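Local structure of sulfoquinovosidase (Escherichia coli, 5AEG) at residues 36-41 / 81-86; 255-260 / 560-565. The protein hydrolyses sulfoquinovosyl diacylglycerides, the sulfolipids of plants, and simpler sulfoquinovosides such as sulfoquinovosyl glycerol, releasing sulfoquinovose. One frame throughout, in Å; residues are numbered along the deposited sequence.

Two ways of building a protein interior meet in this enzyme, one in each of two domains. Interaction 1 joins next-but-one strands of the N-terminal galactose mutarotase-like domain, while interaction 2 packs a helix on a strand in the TIM-barrel domain. They lie on opposite sides of the chain's centre, with their own centres 58 Å apart and their nearest atoms about 46 Å apart, so neither touches the other. Interaction 1 is remote from the annotated sites. Interaction 2 is nearer to the substrate-binding site: the side chain of Val257 is about 10 Å from that of His537, a residue seen to bind the sulfoquinovosyl lipid.

Interaction 1 (36-41 / 81-86); sequences NPCLWI and IHFSRG
A thiol and a leucine methyl converge on one aromatic ring, that of Phe83, and they do so across an intervening strand. The segments belong to strands 39-49 and 79-85, each an antiparallel neighbour of strand 56-74, which runs between them; no hydrogen bond joins the two directly. The CA atoms of Leu39 and Phe83 are 8.1 Å apart, and their side chains meet over the middle strand, where Leu39 pairs with Leu67 by backbone hydrogen bonding and Phe83 packs on that same leucine.

Leu39 CD2 sits over one face of the ring, 3.9 Å from the centroid of Phe83 and 26° off the normal, a CH-pi contact. It is displaced toward the rim, nearest Phe83 CD2 at 3.6 Å. A chi1 of 175° swings the leucine CG away from its backbone N and beside the carbonyl carbon, bringing CD2 over the ring. The opposite face is taken by Ile81 CG2, two residues back on the ring's own strand, so the phenyl group is held between two aliphatic methyls. Cys38 SG comes in obliquely at the far end, 3.8 Å from Phe83 CZ and 57° off the ring normal, a sulfur-aromatic contact.

Other residues close in on the ring: His32 meets it edge-to-face, and Leu93 touches it from strand 89-97. Cut back to an alanine, Phe83 would probably leave a gap between the methyls of Leu39 and Ile81 and the Cys38 thiol without its aromatic neighbour. Leu39 also reaches Leu107 and Ile117 on further strands, giving the apolar interior characteristic of the beta-sandwich in the N-terminal domain of family 31 glycoside hydrolases.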
ATOM      1  N   ASN A  36     -11.307 -36.092  -1.619  1.00 38.72           N
ATOM      2  CA  ASN A  36     -10.550 -34.831  -1.413  1.00 36.32           C
ATOM      3  C   ASN A  36     -11.072 -33.735  -2.297  1.00 30.83           C
ATOM      4  O   ASN A  36     -10.534 -33.444  -3.345  1.00 29.27           O
ATOM      5  CB  ASN A  36      -9.042 -35.088  -1.516  1.00 41.03           C
ATOM      6  CG  ASN A  36      -8.503 -35.755  -0.224  1.00 56.12           C
ATOM      7  OD1 ASN A  36      -8.863 -35.369   0.894  1.00 64.33           O
ATOM      8  ND2 ASN A  36      -7.695 -36.784  -0.377  1.00 63.34           N
ATOM      9  N   PRO A  37     -12.239 -33.182  -1.937  1.00 27.36           N
ATOM     10  CA  PRO A  37     -12.844 -32.170  -2.790  1.00 27.90           C
ATOM     11  C   PRO A  37     -12.010 -30.860  -2.795  1.00 28.06           C
ATOM     12  O   PRO A  37     -11.208 -30.607  -1.868  1.00 29.95           O
ATOM     13  CB  PRO A  37     -14.235 -31.927  -2.128  1.00 28.63           C
ATOM     14  CG  PRO A  37     -14.093 -32.410  -0.749  1.00 30.23           C
ATOM     15  CD  PRO A  37     -13.005 -33.427  -0.716  1.00 30.98           C
ATOM     16  N   CYS A  38     -12.241 -30.056  -3.800  1.00 26.03           N
ATOM     17  CA  CYS A  38     -11.606 -28.805  -3.962  1.00 24.91           C
ATOM     18  C   CYS A  38     -12.573 -27.704  -3.629  1.00 24.18           C
ATOM     19  O   CYS A  38     -12.137 -26.534  -3.485  1.00 23.84           O
ATOM     20  CB  CYS A  38     -11.118 -28.632  -5.382  1.00 24.02           C
ATOM     21  SG  CYS A  38     -12.277 -28.311  -6.715  1.00 30.45           S
ATOM     22  N   LEU A  39     -13.869 -28.039  -3.450  1.00 21.75           N
ATOM     23  CA  LEU A  39     -14.883 -26.962  -3.291  1.00 22.81           C
ATOM     24  C   LEU A  39     -15.901 -27.218  -2.238  1.00 26.48           C
ATOM     25  O   LEU A  39     -16.406 -28.341  -2.114  1.00 25.02           O
ATOM     26  CB  LEU A  39     -15.515 -26.628  -4.602  1.00 23.93           C
ATOM     27  CG  LEU A  39     -16.659 -25.651  -4.699  1.00 24.34           C
ATOM     28  CD1 LEU A  39     -16.217 -24.198  -4.422  1.00 27.25           C
ATOM     29  CD2 LEU A  39     -17.283 -25.673  -6.057  1.00 25.30           C
ATOM     30  N   TRP A  40     -16.089 -26.199  -1.356  1.00 24.66           N
ATOM     31  CA  TRP A  40     -17.150 -26.168  -0.381  1.00 22.19           C
ATOM     32  C   TRP A  40     -17.947 -24.877  -0.596  1.00 22.57           C
ATOM     33  O   TRP A  40     -17.398 -23.833  -0.967  1.00 23.82           O
ATOM     34  CB  TRP A  40     -16.627 -26.168   1.090  1.00 25.65           C
ATOM     35  CG  TRP A  40     -15.908 -27.334   1.623  1.00 24.83           C
ATOM     36  CD1 TRP A  40     -16.331 -28.129   2.594  1.00 24.25           C
ATOM     37  CD2 TRP A  40     -14.602 -27.805   1.249  1.00 25.35           C
ATOM     38  NE1 TRP A  40     -15.393 -29.072   2.906  1.00 24.77           N
ATOM     39  CE2 TRP A  40     -14.327 -28.930   2.053  1.00 26.37           C
ATOM     40  CE3 TRP A  40     -13.664 -27.404   0.298  1.00 27.88           C
ATOM     41  CZ2 TRP A  40     -13.140 -29.664   1.961  1.00 25.13           C
ATOM     42  CZ3 TRP A  40     -12.476 -28.107   0.184  1.00 23.70           C
ATOM     43  CH2 TRP A  40     -12.200 -29.210   1.042  1.00 27.54           C
ATOM     44  N   ILE A  41     -19.272 -24.944  -0.424  1.00 22.54           N
ATOM     45  CA  ILE A  41     -20.112 -23.778  -0.411  1.00 21.94           C
ATOM     46  C   ILE A  41     -21.013 -23.788   0.841  1.00 19.96           C
ATOM     47  O   ILE A  41     -21.200 -24.788   1.500  1.00 22.88           O
ATOM     48  CB  ILE A  41     -20.922 -23.589  -1.697  1.00 25.20           C
ATOM     49  CG1 ILE A  41     -22.050 -24.647  -1.861  1.00 24.89           C
ATOM     50  CG2 ILE A  41     -20.004 -23.745  -2.892  1.00 28.74           C
ATOM     51  CD1 ILE A  41     -23.036 -24.302  -2.994  1.00 26.16           C
ATOM     52  N   ILE A  81     -17.654 -27.568 -15.155  1.00 30.87           N
ATOM     53  CA  ILE A  81     -17.818 -28.525 -14.067  1.00 32.27           C
ATOM     54  C   ILE A  81     -19.060 -28.203 -13.238  1.00 33.62           C
ATOM     55  O   ILE A  81     -19.227 -27.076 -12.724  1.00 28.27           O
ATOM     56  CB  ILE A  81     -16.573 -28.605 -13.195  1.00 33.19           C
ATOM     57  CG1 ILE A  81     -15.365 -28.766 -14.104  1.00 39.96           C
ATOM     58  CG2 ILE A  81     -16.690 -29.747 -12.259  1.00 30.73           C
ATOM     59  CD1 ILE A  81     -14.050 -28.968 -13.410  1.00 43.51           C
ATOM     60  N   HIS A  82     -19.962 -29.180 -13.201  1.00 33.41           N
ATOM     61  CA  HIS A  82     -21.114 -29.138 -12.300  1.00 35.04           C
ATOM     62  C   HIS A  82     -20.749 -29.783 -10.997  1.00 33.05           C
ATOM     63  O   HIS A  82     -20.570 -30.999 -10.925  1.00 28.79           O
ATOM     64  CB  HIS A  82     -22.311 -29.838 -12.887  1.00 38.63           C
ATOM     65  CG  HIS A  82     -22.845 -29.188 -14.106  1.00 51.09           C
ATOM     66  ND1 HIS A  82     -23.870 -28.267 -14.061  1.00 60.46           N
ATOM     67  CD2 HIS A  82     -22.538 -29.358 -15.417  1.00 57.78           C
ATOM     68  CE1 HIS A  82     -24.146 -27.864 -15.291  1.00 56.87           C
ATOM     69  NE2 HIS A  82     -23.357 -28.518 -16.131  1.00 61.62           N
ATOM     70  N   PHE A  83     -20.607 -28.980  -9.938  1.00 27.14           N
ATOM     71  CA  PHE A  83     -20.352 -29.601  -8.615  1.00 25.26           C
ATOM     72  C   PHE A  83     -21.673 -29.723  -7.848  1.00 23.43           C
ATOM     73  O   PHE A  83     -22.518 -28.841  -7.919  1.00 26.04           O
ATOM     74  CB  PHE A  83     -19.401 -28.710  -7.734  1.00 25.47           C
ATOM     75  CG  PHE A  83     -17.989 -28.679  -8.195  1.00 24.22           C
ATOM     76  CD1 PHE A  83     -17.106 -29.602  -7.782  1.00 25.54           C
ATOM     77  CD2 PHE A  83     -17.564 -27.671  -9.018  1.00 23.89           C
ATOM     78  CE1 PHE A  83     -15.780 -29.572  -8.166  1.00 28.14           C
ATOM     79  CE2 PHE A  83     -16.239 -27.592  -9.388  1.00 26.29           C
ATOM     80  CZ  PHE A  83     -15.365 -28.535  -9.000  1.00 25.98           C
ATOM     81  N   SER A  84     -21.793 -30.756  -7.029  1.00 23.59           N
ATOM     82  CA  SER A  84     -22.989 -30.901  -6.349  1.00 25.33           C
ATOM     83  C   SER A  84     -22.790 -31.781  -5.136  1.00 24.82           C
ATOM     84  O   SER A  84     -21.748 -32.415  -4.908  1.00 24.18           O
ATOM     85  CB  SER A  84     -24.098 -31.454  -7.306  1.00 26.56           C
ATOM     86  OG  SER A  84     -23.756 -32.794  -7.565  1.00 25.24           O
ATOM     87  N   ARG A  85     -23.799 -31.750  -4.286  1.00 23.71           N
ATOM     88  CA  ARG A  85     -23.875 -32.660  -3.138  1.00 25.20           C
ATOM     89  C   ARG A  85     -25.378 -33.063  -2.957  1.00 27.63           C
ATOM     90  O   ARG A  85     -26.260 -32.216  -2.934  1.00 29.36           O
ATOM     91  CB  ARG A  85     -23.419 -31.973  -1.866  1.00 27.66           C
ATOM     92  CG  ARG A  85     -23.405 -32.874  -0.661  1.00 26.25           C
ATOM     93  CD  ARG A  85     -22.340 -33.897  -0.834  1.00 29.61           C
ATOM     94  NE  ARG A  85     -22.257 -34.694   0.382  1.00 33.30           N
ATOM     95  CZ  ARG A  85     -21.532 -34.381   1.458  1.00 39.50           C
ATOM     96  NH1 ARG A  85     -20.774 -33.257   1.514  1.00 33.50           N
ATOM     97  NH2 ARG A  85     -21.565 -35.211   2.491  1.00 43.05           N
ATOM     98  N   GLY A  86     -25.655 -34.355  -2.952  1.00 32.71           N
ATOM     99  CA  GLY A  86     -27.090 -34.823  -2.910  1.00 29.86           C
ATOM    100  C   GLY A  86     -27.842 -34.369  -4.103  1.00 28.66           C
ATOM    101  O   GLY A  86     -27.291 -34.309  -5.218  1.00 31.39           O
TER

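Interaction 2 (255-260 / 560-565); sequences DGVTLG and RMTTVF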
ATOM      1  N   ASP A 255      14.519  16.080  -6.561  1.00 23.91           N
ATOM      2  CA  ASP A 255      15.353  17.236  -6.292  1.00 24.54           C
ATOM      3  C   ASP A 255      15.559  17.559  -4.811  1.00 25.38           C
ATOM      4  O   ASP A 255      16.285  18.540  -4.457  1.00 23.20           O
ATOM      5  CB  ASP A 255      14.859  18.443  -7.044  1.00 25.66           C
ATOM      6  CG  ASP A 255      14.939  18.269  -8.516  1.00 27.77           C
ATOM      7  OD1 ASP A 255      15.688  17.435  -9.039  1.00 26.98           O
ATOM      8  OD2 ASP A 255      14.209  18.971  -9.178  1.00 27.46           O
ATOM      9  N   GLY A 256      14.994  16.755  -3.934  1.00 23.06           N
ATOM     10  CA  GLY A 256      15.294  16.904  -2.517  1.00 21.56           C
ATOM     11  C   GLY A 256      14.193  16.384  -1.618  1.00 21.29           C
ATOM     12  O   GLY A 256      13.339  15.627  -2.075  1.00 22.65           O
ATOM     13  N   VAL A 257      14.220  16.825  -0.347  1.00 22.11           N
ATOM     14  CA  VAL A 257      13.214  16.393   0.656  1.00 21.34           C
ATOM     15  C   VAL A 257      12.062  17.334   0.624  1.00 22.29           C
ATOM     16  O   VAL A 257      12.263  18.562   0.490  1.00 19.55           O
ATOM     17  CB  VAL A 257      13.783  16.277   2.065  1.00 21.88           C
ATOM     18  CG1 VAL A 257      14.313  17.581   2.668  1.00 21.79           C
ATOM     19  CG2 VAL A 257      12.759  15.653   3.023  1.00 21.25           C
ATOM     20  N   THR A 258      10.861  16.763   0.785  1.00 18.59           N
ATOM     21  CA  THR A 258       9.638  17.557   1.005  1.00 19.67           C
ATOM     22  C   THR A 258       9.464  17.704   2.531  1.00 19.96           C
ATOM     23  O   THR A 258       9.321  16.703   3.275  1.00 19.21           O
ATOM     24  CB  THR A 258       8.437  16.891   0.328  1.00 22.39           C
ATOM     25  OG1 THR A 258       8.586  16.927  -1.098  1.00 22.80           O
ATOM     26  CG2 THR A 258       7.081  17.569   0.766  1.00 24.49           C
ATOM     27  N   LEU A 259       9.436  18.940   3.031  1.00 19.45           N
ATOM     28  CA  LEU A 259       9.401  19.162   4.472  1.00 18.90           C
ATOM     29  C   LEU A 259       7.980  19.199   4.947  1.00 20.10           C
ATOM     30  O   LEU A 259       7.169  19.981   4.415  1.00 21.40           O
ATOM     31  CB  LEU A 259      10.068  20.479   4.836  1.00 18.86           C
ATOM     32  CG  LEU A 259      11.510  20.617   4.478  1.00 20.57           C
ATOM     33  CD1 LEU A 259      11.942  22.075   4.613  1.00 20.26           C
ATOM     34  CD2 LEU A 259      12.403  19.770   5.332  1.00 20.10           C
ATOM     35  N   GLY A 260       7.640  18.349   5.933  1.00 20.20           N
ATOM     36  CA  GLY A 260       6.268  18.297   6.562  1.00 17.60           C
ATOM     37  C   GLY A 260       6.287  19.340   7.629  1.00 16.40           C
ATOM     38  O   GLY A 260       7.064  19.278   8.583  1.00 20.36           O
ATOM     39  N   ARG A 560      23.385  16.106   4.263  1.00 22.40           N
ATOM     40  CA  ARG A 560      24.185  14.996   3.722  1.00 24.36           C
ATOM     41  C   ARG A 560      23.327  13.993   2.973  1.00 20.75           C
ATOM     42  O   ARG A 560      23.608  13.667   1.829  1.00 20.76           O
ATOM     43  CB  ARG A 560      24.959  14.309   4.839  1.00 22.88           C
ATOM     44  CG  ARG A 560      25.680  12.966   4.473  1.00 24.86           C
ATOM     45  CD  ARG A 560      26.117  12.147   5.707  1.00 28.47           C
ATOM     46  NE  ARG A 560      26.653  10.837   5.318  1.00 29.09           N
ATOM     47  CZ  ARG A 560      27.829  10.646   4.703  1.00 35.94           C
ATOM     48  NH1 ARG A 560      28.651  11.649   4.476  1.00 35.72           N
ATOM     49  NH2 ARG A 560      28.212   9.435   4.321  1.00 30.17           N
ATOM     50  N   MET A 561      22.206  13.571   3.578  1.00 18.10           N
ATOM     51  CA  MET A 561      21.421  12.497   2.945  1.00 19.00           C
ATOM     52  C   MET A 561      20.555  12.959   1.855  1.00 20.43           C
ATOM     53  O   MET A 561      20.313  12.178   0.901  1.00 18.59           O
ATOM     54  CB  MET A 561      20.634  11.655   4.008  1.00 20.50           C
ATOM     55  CG  MET A 561      21.499  11.118   5.149  1.00 22.03           C
ATOM     56  SD  MET A 561      23.050  10.324   4.657  1.00 23.52           S
ATOM     57  CE  MET A 561      22.414   8.853   3.864  1.00 24.84           C
ATOM     58  N   THR A 562      20.087  14.216   1.891  1.00 20.24           N
ATOM     59  CA  THR A 562      19.441  14.759   0.711  1.00 22.13           C
ATOM     60  C   THR A 562      20.413  14.961  -0.449  1.00 21.63           C
ATOM     61  O   THR A 562      19.987  14.883  -1.603  1.00 21.49           O
ATOM     62  CB  THR A 562      18.626  16.053   0.951  1.00 23.52           C
ATOM     63  OG1 THR A 562      19.470  17.107   1.429  1.00 22.12           O
ATOM     64  CG2 THR A 562      17.550  15.783   1.989  1.00 21.22           C
ATOM     65  N   THR A 563      21.677  15.221  -0.141  1.00 20.27           N
ATOM     66  CA  THR A 563      22.670  15.280  -1.230  1.00 22.42           C
ATOM     67  C   THR A 563      22.913  13.886  -1.794  1.00 20.31           C
ATOM     68  O   THR A 563      23.072  13.754  -2.974  1.00 22.29           O
ATOM     69  CB  THR A 563      23.963  15.919  -0.735  1.00 23.01           C
ATOM     70  OG1 THR A 563      23.634  17.204  -0.276  1.00 24.44           O
ATOM     71  CG2 THR A 563      24.917  16.084  -1.829  1.00 25.13           C
ATOM     72  N   VAL A 564      22.951  12.886  -0.939  1.00 20.66           N
ATOM     73  CA  VAL A 564      23.004  11.461  -1.406  1.00 22.40           C
ATOM     74  C   VAL A 564      21.841  11.266  -2.363  1.00 22.39           C
ATOM     75  O   VAL A 564      22.025  10.831  -3.507  1.00 22.67           O
ATOM     76  CB  VAL A 564      23.055  10.490  -0.249  1.00 22.25           C
ATOM     77  CG1 VAL A 564      22.862   9.049  -0.683  1.00 22.16           C
ATOM     78  CG2 VAL A 564      24.400  10.674   0.545  1.00 23.90           C
ATOM     79  N   PHE A 565      20.623  11.571  -1.901  1.00 21.22           N
ATOM     80  CA  PHE A 565      19.434  11.221  -2.643  1.00 21.48           C
ATOM     81  C   PHE A 565      19.452  11.930  -4.010  1.00 22.05           C
ATOM     82  O   PHE A 565      19.144  11.329  -5.076  1.00 20.68           O
ATOM     83  CB  PHE A 565      18.167  11.653  -1.806  1.00 20.48           C
ATOM     84  CG  PHE A 565      16.884  11.574  -2.558  1.00 19.66           C
ATOM     85  CD1 PHE A 565      16.294  10.350  -2.766  1.00 20.25           C
ATOM     86  CD2 PHE A 565      16.218  12.717  -2.935  1.00 19.03           C
ATOM     87  CE1 PHE A 565      15.059  10.270  -3.411  1.00 19.88           C
ATOM     88  CE2 PHE A 565      14.981  12.682  -3.544  1.00 18.96           C
ATOM     89  CZ  PHE A 565      14.399  11.419  -3.818  1.00 20.55           C
TER
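Thr562, Phe565 and Gly256 bury the largest areas here, where helix 552-567 lies against the beginning of strand 257-260. The backbones come near each other at this point, with the CA atoms of Gly256 and Thr562 5.7 Å apart. Gly256 has an extended conformation with positive phi that would press any CB against the carbonyl oxygen of Asp255, so its own backbone suits a residue with no side chain.

Thr562 turns its two branches to different tasks. Its methyl, CG2, packs on the next residue of the strand, 3.8 Å from Val257 CG1 and equally near Val257 CB, the two side chains crossing at a slant. Its hydroxyl, placed between the backbone N and the carbonyl carbon (chi1 61°), bonds to Phe558 O one turn back in the helix and also to Lys281 N, so this buried polar atom is satisfied on both counts.

One turn further along, the first torsion of Phe565 (chi1 170°) points the side chain away from its own backbone N and carries the ring over to the peptide backbone of the strand's approach. Phe565 CE2 lies 3.7 Å from Gly256 O, an oblique van der Waals approach, and 4.1 Å from Gly256 N. Met534, from the adjacent strand 534-536, touches Val257, Thr562 and Phe565 alike and knits the group together.

Strand 257-260 is the first of the parallel barrel strands and 534-536 the last, while helix 552-567 follows that last strand in sequence. Its packing across their seam is the closure expected of a (beta/alpha)8 TIM barrel, the catalytic domain of this family.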